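Local structure of DNA repair protein RecO (Deinococcus radiodurans, 1W3S) at residues V12-V17 with I24-T29; S48-F53 with K72-E77; D100-E105 with K139-A144. The protein probably takes part in DNA repair and in recombination through the RecF pathway, and carries a bound zinc ion. One frame throughout, in Å; residues are numbered along the deposited sequence.

How the interactions relate
Interactions 1 and 2 belong to the N-terminal strand domain and interaction 3 to the helical C-terminal part. The contacts of 1 and 3 are largely buried, whereas 2 is only partly so. Interaction 1 is a strand pairing with four backbone hydrogen bonds and 502 Å² buried; interaction 2 hangs a loop on strand 69-78 of the same sheet through one backbone bond, burying 174 Å²; interaction 3 has no hydrogen bond across it and relies on apolar packing. The first two touch, Val12 O lying 2.8 Å from Phe53 N, probably a hydrogen bond. Interactions 1 and 3 meet through the Arg14-Asp100 salt bridge, while 2 and 3 stay about 10 Å apart between nearest atoms.

Interaction 1. Residues V12-V17 with I24-T29; sequences VIRRRV and IVTLLT
Arg14 O is gripped twice by the opposing strand: Thr26 N donates to it at 2.9 Å, tilted 31° from the carbonyl plane, and Val25 CA adds a C-H...O contact at 3.2 Å. Thr26 O likewise takes the N-H of Ile13 at 3.0 Å, and further along, Arg16 and Ile24 exchange two backbone bonds. Because Ile13 and Arg14 both face Thr26, the register slips by one residue, a classic beta bulge. It lies within the antiparallel hairpin of strands 5-17 and 23-29 in the N-terminal domain, which by family is an OB fold.

On the sheet face bearing Val12, Val25 and Leu27, Val12 CG1 meets Val25 CG2 at 3.3 Å, the two side chains at about a right angle, while Val12 CG2 abuts Leu27 CD2. Ile13 holds CG1 between its backbone N and carbonyl carbon (chi1 65°), and from there CD1 reaches Leu28 CD1 at 3.4 Å, with CG2 against Leu28 CD2. Ala96 and Phe116 of the C-terminal helices flank Ile13, and with an alanine here Leu28 would probably lose its contacts to CD1 and CG2 and a gap would open beside these helices. Arg14 lies alongside Thr26, CB to CB, before its guanidinium leaves for salt bridges with Asp100 and Glu97. Arg16 runs beside Ile24, whose CB lies over one face of the guanidinium and whose CD1 is 3.4 Å from Arg16 NH1.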
loop_
_atom_site.group_PDB
_atom_site.type_symbol
_atom_site.label_atom_id
_atom_site.label_comp_id
_atom_site.label_asym_id
_atom_site.label_seq_id
_atom_site.Cartn_x
_atom_site.Cartn_y
_atom_site.Cartn_z
ATOM N N VAL A 12 12.584 -2.265 2.423
ATOM C CA VAL A 12 12.184 -2.935 3.652
ATOM C C VAL A 12 10.814 -2.397 4.098
ATOM O O VAL A 12 10.669 -1.208 4.349
ATOM C CB VAL A 12 13.215 -2.699 4.795
ATOM C CG1 VAL A 12 12.762 -3.370 6.079
ATOM C CG2 VAL A 12 14.614 -3.182 4.395
ATOM N N ILE A 13 9.819 -3.274 4.157
ATOM C CA ILE A 13 8.475 -2.910 4.601
ATOM C C ILE A 13 8.063 -3.604 5.895
ATOM O O ILE A 13 6.969 -3.353 6.419
ATOM C CB ILE A 13 7.437 -3.200 3.503
ATOM C CG1 ILE A 13 7.343 -4.704 3.213
ATOM C CG2 ILE A 13 7.760 -2.387 2.249
ATOM C CD1 ILE A 13 6.010 -5.092 2.613
ATOM N N ARG A 14 8.926 -4.481 6.398
ATOM C CA ARG A 14 8.728 -5.102 7.700
ATOM C C ARG A 14 10.077 -5.526 8.247
ATOM O O ARG A 14 10.912 -6.051 7.519
ATOM C CB ARG A 14 7.808 -6.308 7.584
ATOM C CG ARG A 14 7.188 -6.746 8.900
ATOM C CD ARG A 14 6.377 -8.032 8.751
ATOM N NE ARG A 14 5.019 -7.909 9.279
ATOM C CZ ARG A 14 4.013 -7.261 8.670
ATOM N NH1 ARG A 14 4.194 -6.655 7.493
ATOM N NH2 ARG A 14 2.811 -7.215 9.253
ATOM N N ARG A 15 10.277 -5.287 9.532
ATOM C CA ARG A 15 11.558 -5.521 10.167
ATOM C C ARG A 15 11.350 -5.880 11.624
ATOM O O ARG A 15 10.705 -5.144 12.362
ATOM C CB ARG A 15 12.434 -4.279 10.074
ATOM C CG ARG A 15 13.846 -4.569 10.393
ATOM C CD ARG A 15 14.735 -3.370 10.522
ATOM N NE ARG A 15 15.487 -3.487 11.763
ATOM C CZ ARG A 15 16.745 -3.162 11.927
ATOM N NH1 ARG A 15 17.461 -2.681 10.944
ATOM N NH2 ARG A 15 17.306 -3.329 13.102
ATOM N N ARG A 16 11.911 -7.014 12.021
ATOM C CA ARG A 16 11.860 -7.480 13.397
ATOM C C ARG A 16 13.229 -8.024 13.755
ATOM O O ARG A 16 13.746 -8.864 13.038
ATOM C CB ARG A 16 10.830 -8.598 13.537
ATOM C CG ARG A 16 10.505 -8.964 14.996
ATOM C CD ARG A 16 9.848 -10.346 15.225
ATOM N NE ARG A 16 9.398 -11.027 13.999
ATOM C CZ ARG A 16 9.708 -12.286 13.662
ATOM N NH1 ARG A 16 10.469 -13.050 14.456
ATOM N NH2 ARG A 16 9.242 -12.798 12.525
ATOM N N VAL A 17 13.804 -7.545 14.852
ATOM C CA VAL A 17 15.019 -8.131 15.415
ATOM C C VAL A 17 14.633 -9.158 16.485
ATOM O O VAL A 17 13.798 -8.868 17.351
ATOM C CB VAL A 17 15.930 -7.058 16.034
ATOM C CG1 VAL A 17 17.285 -7.642 16.427
ATOM C CG2 VAL A 17 16.133 -5.900 15.059
ATOM N N ILE A 24 14.914 -10.211 10.766
ATOM C CA ILE A 24 13.978 -10.808 9.813
ATOM C C ILE A 24 13.256 -9.678 9.105
ATOM O O ILE A 24 12.597 -8.845 9.736
ATOM C CB ILE A 24 12.981 -11.721 10.514
ATOM C CG1 ILE A 24 13.737 -12.775 11.328
ATOM C CG2 ILE A 24 12.067 -12.400 9.507
ATOM C CD1 ILE A 24 12.837 -13.695 12.102
ATOM N N VAL A 25 13.374 -9.661 7.786
ATOM C CA VAL A 25 12.879 -8.557 6.995
ATOM C C VAL A 25 11.923 -9.042 5.882
ATOM O O VAL A 25 12.049 -10.154 5.391
ATOM C CB VAL A 25 14.085 -7.744 6.464
ATOM C CG1 VAL A 25 15.028 -8.597 5.644
ATOM C CG2 VAL A 25 13.620 -6.574 5.660
ATOM N N THR A 26 10.928 -8.223 5.545
ATOM C CA THR A 26 10.191 -8.369 4.288
ATOM C C THR A 26 10.569 -7.224 3.356
ATOM O O THR A 26 10.640 -6.096 3.781
ATOM C CB THR A 26 8.672 -8.343 4.502
ATOM O OG1 THR A 26 8.269 -9.422 5.353
ATOM C CG2 THR A 26 7.933 -8.617 3.178
ATOM N N LEU A 27 10.817 -7.531 2.087
ATOM C CA LEU A 27 11.117 -6.531 1.070
ATOM C C LEU A 27 10.095 -6.568 -0.043
ATOM O O LEU A 27 9.577 -7.625 -0.373
ATOM C CB LEU A 27 12.478 -6.797 0.423
ATOM C CG LEU A 27 13.794 -6.715 1.198
ATOM C CD1 LEU A 27 14.929 -6.304 0.246
ATOM C CD2 LEU A 27 13.726 -5.748 2.308
ATOM N N LEU A 28 9.818 -5.407 -0.619
ATOM C CA LEU A 28 9.164 -5.310 -1.915
ATOM C C LEU A 28 10.234 -5.006 -2.959
ATOM O O LEU A 28 11.031 -4.083 -2.794
ATOM C CB LEU A 28 8.112 -4.211 -1.914
ATOM C CG LEU A 28 6.678 -4.574 -1.492
ATOM C CD1 LEU A 28 6.571 -5.857 -0.659
ATOM C CD2 LEU A 28 6.038 -3.407 -0.743
ATOM N N THR A 29 10.278 -5.826 -4.004
ATOM C CA THR A 29 11.228 -5.644 -5.104
ATOM C C THR A 29 10.449 -5.634 -6.410
ATOM O O THR A 29 9.295 -6.047 -6.443
ATOM C CB THR A 29 12.220 -6.821 -5.141
ATOM O OG1 THR A 29 11.502 -8.014 -5.472
ATOM C CG2 THR A 29 12.824 -7.089 -3.753
#

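Interaction 2. Residues S48-F53 with K72-E77; sequences SSLNLF and KQAVLE
Ser48 N donates to Ala74 O at 3.1 Å, the one hydrogen bond between 48-53 and 72-77. The donor stands above the carbonyl plane, 47° out of it, and the hydroxyl of Ser47 makes a second hydrogen bond with the same oxygen. The buried side of the contact is that of Ala74 and Leu50: Leu50 CD2 meets Ala74 CB at 4.0 Å, and both residues rest on Val58 of strand 55-61, the next strand of the OB-fold sheet. The Ser48 hydroxyl bonds within the loop. OG, anti to the backbone N at chi1 177°, accepts from Leu50 N at 2.9 Å, closing an ST turn. The other side is exposed. Ser48 CB lies 3.7 Å from Leu76 N, but the side chains of Ser48 and Leu76 meet only at 4.2 Å, CB to CB, and Val75, also exposed, directs its side chain away from the loop. With a single backbone bond and one apolar pair between the segments, the loop does not extend the sheet as a further strand; the backbone bond, the Ser47 hydroxyl and that apolar pair hold it here together, with the polar grip centred on Ala74 O.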
loop_
_atom_site.group_PDB
_atom_site.type_symbol
_atom_site.label_atom_id
_atom_site.label_comp_id
_atom_site.label_asym_id
_atom_site.label_seq_id
_atom_site.Cartn_x
_atom_site.Cartn_y
_atom_site.Cartn_z
ATOM N N SER A 48 24.435 -2.291 5.400
ATOM C CA SER A 48 23.098 -1.847 5.780
ATOM C C SER A 48 22.549 -2.698 6.912
ATOM O O SER A 48 22.745 -3.913 6.943
ATOM C CB SER A 48 22.116 -1.870 4.618
ATOM O OG SER A 48 20.821 -1.480 5.081
ATOM N N SER A 49 21.860 -2.025 7.837
ATOM C CA SER A 49 21.109 -2.692 8.892
ATOM C C SER A 49 19.678 -3.055 8.453
ATOM O O SER A 49 18.885 -3.529 9.274
ATOM C CB SER A 49 21.092 -1.823 10.150
ATOM O OG SER A 49 21.943 -2.403 11.118
ATOM N N LEU A 50 19.376 -2.871 7.157
ATOM C CA LEU A 50 18.072 -3.212 6.579
ATOM C C LEU A 50 16.962 -2.487 7.329
ATOM O O LEU A 50 15.948 -3.071 7.691
ATOM C CB LEU A 50 17.848 -4.730 6.580
ATOM C CG LEU A 50 18.921 -5.530 5.836
ATOM C CD1 LEU A 50 18.839 -6.993 6.171
ATOM C CD2 LEU A 50 18.787 -5.319 4.341
ATOM N N ASN A 51 17.169 -1.193 7.533
ATOM C CA ASN A 51 16.244 -0.381 8.289
ATOM C C ASN A 51 14.915 -0.206 7.550
ATOM O O ASN A 51 14.852 -0.247 6.320
ATOM C CB ASN A 51 16.874 0.984 8.597
ATOM C CG ASN A 51 16.399 1.564 9.910
ATOM O OD1 ASN A 51 15.330 1.203 10.423
ATOM N ND2 ASN A 51 17.198 2.466 10.476
ATOM N N LEU A 52 13.852 -0.017 8.317
ATOM C CA LEU A 52 12.525 0.120 7.758
ATOM C C LEU A 52 12.483 1.242 6.727
ATOM O O LEU A 52 13.038 2.315 6.943
ATOM C CB LEU A 52 11.515 0.389 8.876
ATOM C CG LEU A 52 10.041 0.144 8.561
ATOM C CD1 LEU A 52 9.813 -1.228 7.952
ATOM C CD2 LEU A 52 9.246 0.287 9.842
ATOM N N PHE A 53 11.836 0.955 5.599
ATOM C CA PHE A 53 11.645 1.886 4.480
ATOM C C PHE A 53 12.915 2.260 3.729
ATOM O O PHE A 53 12.876 3.160 2.907
ATOM C CB PHE A 53 10.946 3.186 4.913
ATOM C CG PHE A 53 9.756 2.992 5.805
ATOM C CD1 PHE A 53 8.778 2.054 5.503
ATOM C CD2 PHE A 53 9.598 3.779 6.934
ATOM C CE1 PHE A 53 7.664 1.893 6.336
ATOM C CE2 PHE A 53 8.479 3.633 7.770
ATOM C CZ PHE A 53 7.526 2.689 7.480
ATOM N N LYS A 72 23.340 -12.425 2.653
ATOM C CA LYS A 72 24.783 -12.613 2.691
ATOM C C LYS A 72 25.546 -11.312 2.592
ATOM O O LYS A 72 26.566 -11.144 3.254
ATOM C CB LYS A 72 25.207 -13.620 1.620
ATOM C CG LYS A 72 24.743 -15.033 1.957
ATOM C CD LYS A 72 25.057 -15.357 3.439
ATOM C CE LYS A 72 24.826 -16.793 3.795
ATOM N NZ LYS A 72 25.615 -17.144 5.012
ATOM N N GLN A 73 25.062 -10.387 1.778
ATOM C CA GLN A 73 25.547 -9.014 1.850
ATOM C C GLN A 73 24.388 -8.070 1.562
ATOM O O GLN A 73 23.409 -8.450 0.934
ATOM C CB GLN A 73 26.773 -8.782 0.938
ATOM C CG GLN A 73 26.527 -8.976 -0.554
ATOM C CD GLN A 73 27.783 -9.441 -1.319
ATOM O OE1 GLN A 73 28.815 -8.751 -1.320
ATOM N NE2 GLN A 73 27.684 -10.607 -1.977
ATOM N N ALA A 74 24.491 -6.855 2.085
ATOM C CA ALA A 74 23.396 -5.905 2.049
ATOM C C ALA A 74 23.991 -4.520 2.025
ATOM O O ALA A 74 24.788 -4.169 2.896
ATOM C CB ALA A 74 22.516 -6.080 3.254
ATOM N N VAL A 75 23.609 -3.749 1.013
ATOM C CA VAL A 75 24.126 -2.402 0.810
ATOM C C VAL A 75 22.944 -1.416 0.739
ATOM O O VAL A 75 21.938 -1.688 0.083
ATOM C CB VAL A 75 25.048 -2.345 -0.470
ATOM C CG1 VAL A 75 24.256 -2.396 -1.758
ATOM C CG2 VAL A 75 25.896 -1.115 -0.459
ATOM N N LEU A 76 23.064 -0.293 1.445
ATOM C CA LEU A 76 22.056 0.778 1.417
ATOM C C LEU A 76 22.132 1.544 0.093
ATOM O O LEU A 76 23.137 2.211 -0.173
ATOM C CB LEU A 76 22.261 1.754 2.599
ATOM C CG LEU A 76 21.488 3.093 2.567
ATOM C CD1 LEU A 76 19.978 2.896 2.623
ATOM C CD2 LEU A 76 21.935 4.000 3.703
ATOM N N GLU A 77 21.076 1.463 -0.718
ATOM C CA GLU A 77 21.025 2.167 -2.012
ATOM C C GLU A 77 20.335 3.550 -1.973
ATOM O O GLU A 77 20.517 4.369 -2.875
ATOM C CB GLU A 77 20.338 1.287 -3.053
ATOM C CG GLU A 77 21.210 0.138 -3.544
ATOM C CD GLU A 77 20.478 -0.804 -4.478
ATOM O OE1 GLU A 77 19.284 -0.557 -4.762
ATOM O OE2 GLU A 77 21.093 -1.801 -4.942
#

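Interaction 3. Residues D100-E105 with K139-A144; sequences DALFQE and KLLGLA
Phe103 presents the edge of its ring to Leu143 O, which lies near the ring plane with CE2 4.0 Å away. Leu140 O and Ala144 CA come to the same ring obliquely, the latter at 3.5 Å from CE2, and outside these segments Phe108 stacks with it edge-to-face. The setting is the helical C-terminal part of the protein, where the chain leaving helix 86-101 is packed against the C-terminal part of helix 129-143. Leu102 is the first residue to abandon helical backbone angles, and Phe103 follows with a positive phi of 52°; this sharp change of course sets two successive side chains against the same part of that helix.

They share the work differently. In Phe103, CG stands anti to the carbonyl carbon (chi1 -55°), which brings CE1 to 4.1 Å from Leu140 CG, the two side chains crossing at about a right angle, while CZ is only loosely near Leu143 CB. Leu102 instead spreads its branches: CD1 touches Leu141 CD1 at 3.6 Å, and CD2 approaches the backbone oxygen of Leu140. That oxygen also accepts from Ala144 N in its own segment, so the carbonyl has its polar partner even though apolar groups crowd it.

No hydrogen bond joins the segments, and the evidence for the contact is close carbon packing over 256 Å². Other helices close the surroundings: Leu141 also packs on Leu218 and Phe221 of helix 211-225, and Phe103 on Ala112 of helix 110-125. The methyl of Ala144 sits in the corner made by the two loop side chains, its CB 3.6 Å from Leu102 CG and 3.5 Å from Phe103 CE2.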
loop_
_atom_site.group_PDB
_atom_site.type_symbol
_atom_site.label_atom_id
_atom_site.label_comp_id
_atom_site.label_asym_id
_atom_site.label_seq_id
_atom_site.Cartn_x
_atom_site.Cartn_y
_atom_site.Cartn_z
ATOM N N ASP A 100 1.893 -5.053 1.955
ATOM C CA ASP A 100 2.090 -6.421 2.415
ATOM C C ASP A 100 0.805 -7.237 2.341
ATOM O O ASP A 100 0.824 -8.372 1.877
ATOM C CB ASP A 100 2.632 -6.429 3.838
ATOM C CG ASP A 100 3.263 -7.756 4.219
ATOM O OD1 ASP A 100 3.882 -8.420 3.362
ATOM O OD2 ASP A 100 3.195 -8.210 5.376
ATOM N N ALA A 101 -0.305 -6.643 2.778
ATOM C CA ALA A 101 -1.611 -7.319 2.848
ATOM C C ALA A 101 -2.223 -7.516 1.472
ATOM O O ALA A 101 -2.681 -8.610 1.132
ATOM C CB ALA A 101 -2.557 -6.521 3.713
ATOM N N LEU A 102 -2.255 -6.433 0.699
ATOM C CA LEU A 102 -2.548 -6.491 -0.734
ATOM C C LEU A 102 -1.363 -7.227 -1.316
ATOM O O LEU A 102 -0.358 -7.364 -0.640
ATOM C CB LEU A 102 -2.637 -5.073 -1.314
ATOM C CG LEU A 102 -3.520 -4.822 -2.535
ATOM C CD1 LEU A 102 -4.980 -5.044 -2.196
ATOM C CD2 LEU A 102 -3.311 -3.411 -3.044
ATOM N N PHE A 103 -1.455 -7.712 -2.544
ATOM C CA PHE A 103 -0.327 -8.426 -3.161
ATOM C C PHE A 103 0.222 -9.565 -2.296
ATOM O O PHE A 103 1.051 -9.330 -1.391
ATOM C CB PHE A 103 0.858 -7.489 -3.434
ATOM C CG PHE A 103 0.518 -6.287 -4.255
ATOM C CD1 PHE A 103 0.667 -5.009 -3.729
ATOM C CD2 PHE A 103 0.075 -6.426 -5.561
ATOM C CE1 PHE A 103 0.371 -3.894 -4.488
ATOM C CE2 PHE A 103 -0.231 -5.312 -6.324
ATOM C CZ PHE A 103 -0.084 -4.044 -5.786
ATOM N N GLN A 104 -0.180 -10.801 -2.584
ATOM C CA GLN A 104 0.560 -11.914 -1.996
ATOM C C GLN A 104 1.539 -12.591 -2.973
ATOM O O GLN A 104 1.464 -13.788 -3.255
ATOM C CB GLN A 104 -0.362 -12.837 -1.191
ATOM C CG GLN A 104 -0.977 -12.035 -0.007
ATOM C CD GLN A 104 -0.758 -12.692 1.350
ATOM O OE1 GLN A 104 -0.857 -13.916 1.477
ATOM N NE2 GLN A 104 -0.456 -11.878 2.372
ATOM N N GLU A 105 2.391 -11.720 -3.537
ATOM C CA GLU A 105 3.821 -11.972 -3.876
ATOM C C GLU A 105 4.166 -12.772 -5.144
ATOM O O GLU A 105 3.653 -13.885 -5.381
ATOM C CB GLU A 105 4.593 -12.507 -2.654
ATOM C CG GLU A 105 4.437 -13.977 -2.292
ATOM C CD GLU A 105 4.705 -14.202 -0.813
ATOM O OE1 GLU A 105 3.723 -14.363 -0.044
ATOM O OE2 GLU A 105 5.897 -14.169 -0.411
ATOM N N LYS A 139 -4.599 3.685 -6.039
ATOM C CA LYS A 139 -3.801 3.348 -7.208
ATOM C C LYS A 139 -3.170 1.952 -7.054
ATOM O O LYS A 139 -3.100 1.183 -8.007
ATOM C CB LYS A 139 -2.748 4.430 -7.464
ATOM C CG LYS A 139 -2.431 4.634 -8.946
ATOM C CD LYS A 139 -3.439 5.548 -9.669
ATOM C CE LYS A 139 -3.427 5.293 -11.190
ATOM N NZ LYS A 139 -2.197 5.824 -11.876
ATOM N N LEU A 140 -2.742 1.615 -5.841
ATOM C CA LEU A 140 -2.258 0.262 -5.540
ATOM C C LEU A 140 -3.358 -0.796 -5.683
ATOM O O LEU A 140 -3.108 -1.873 -6.227
ATOM C CB LEU A 140 -1.637 0.197 -4.138
ATOM C CG LEU A 140 -0.098 0.159 -3.931
ATOM C CD1 LEU A 140 0.746 0.145 -5.207
ATOM C CD2 LEU A 140 0.344 1.287 -3.029
ATOM N N LEU A 141 -4.562 -0.490 -5.199
ATOM C CA LEU A 141 -5.730 -1.355 -5.408
ATOM C C LEU A 141 -5.907 -1.734 -6.884
ATOM O O LEU A 141 -6.135 -2.902 -7.200
ATOM C CB LEU A 141 -7.004 -0.679 -4.889
ATOM C CG LEU A 141 -7.674 -1.089 -3.557
ATOM C CD1 LEU A 141 -6.879 -2.066 -2.699
ATOM C CD2 LEU A 141 -8.040 0.148 -2.756
ATOM N N GLY A 142 -5.791 -0.749 -7.775
ATOM C CA GLY A 142 -5.854 -0.984 -9.219
ATOM C C GLY A 142 -4.854 -1.997 -9.770
ATOM O O GLY A 142 -5.237 -2.927 -10.490
ATOM N N LEU A 143 -3.574 -1.819 -9.440
ATOM C CA LEU A 143 -2.507 -2.714 -9.928
ATOM C C LEU A 143 -2.571 -4.113 -9.324
ATOM O O LEU A 143 -2.002 -5.056 -9.878
ATOM C CB LEU A 143 -1.123 -2.130 -9.636
ATOM C CG LEU A 143 -0.730 -0.831 -10.326
ATOM C CD1 LEU A 143 0.748 -0.550 -10.068
ATOM C CD2 LEU A 143 -1.025 -0.877 -11.830
ATOM N N ALA A 144 -3.237 -4.237 -8.175
ATOM C CA ALA A 144 -3.471 -5.541 -7.550
ATOM C C ALA A 144 -4.618 -6.278 -8.228
ATOM O O ALA A 144 -4.810 -7.467 -7.980
ATOM C CB ALA A 144 -3.764 -5.383 -6.052
#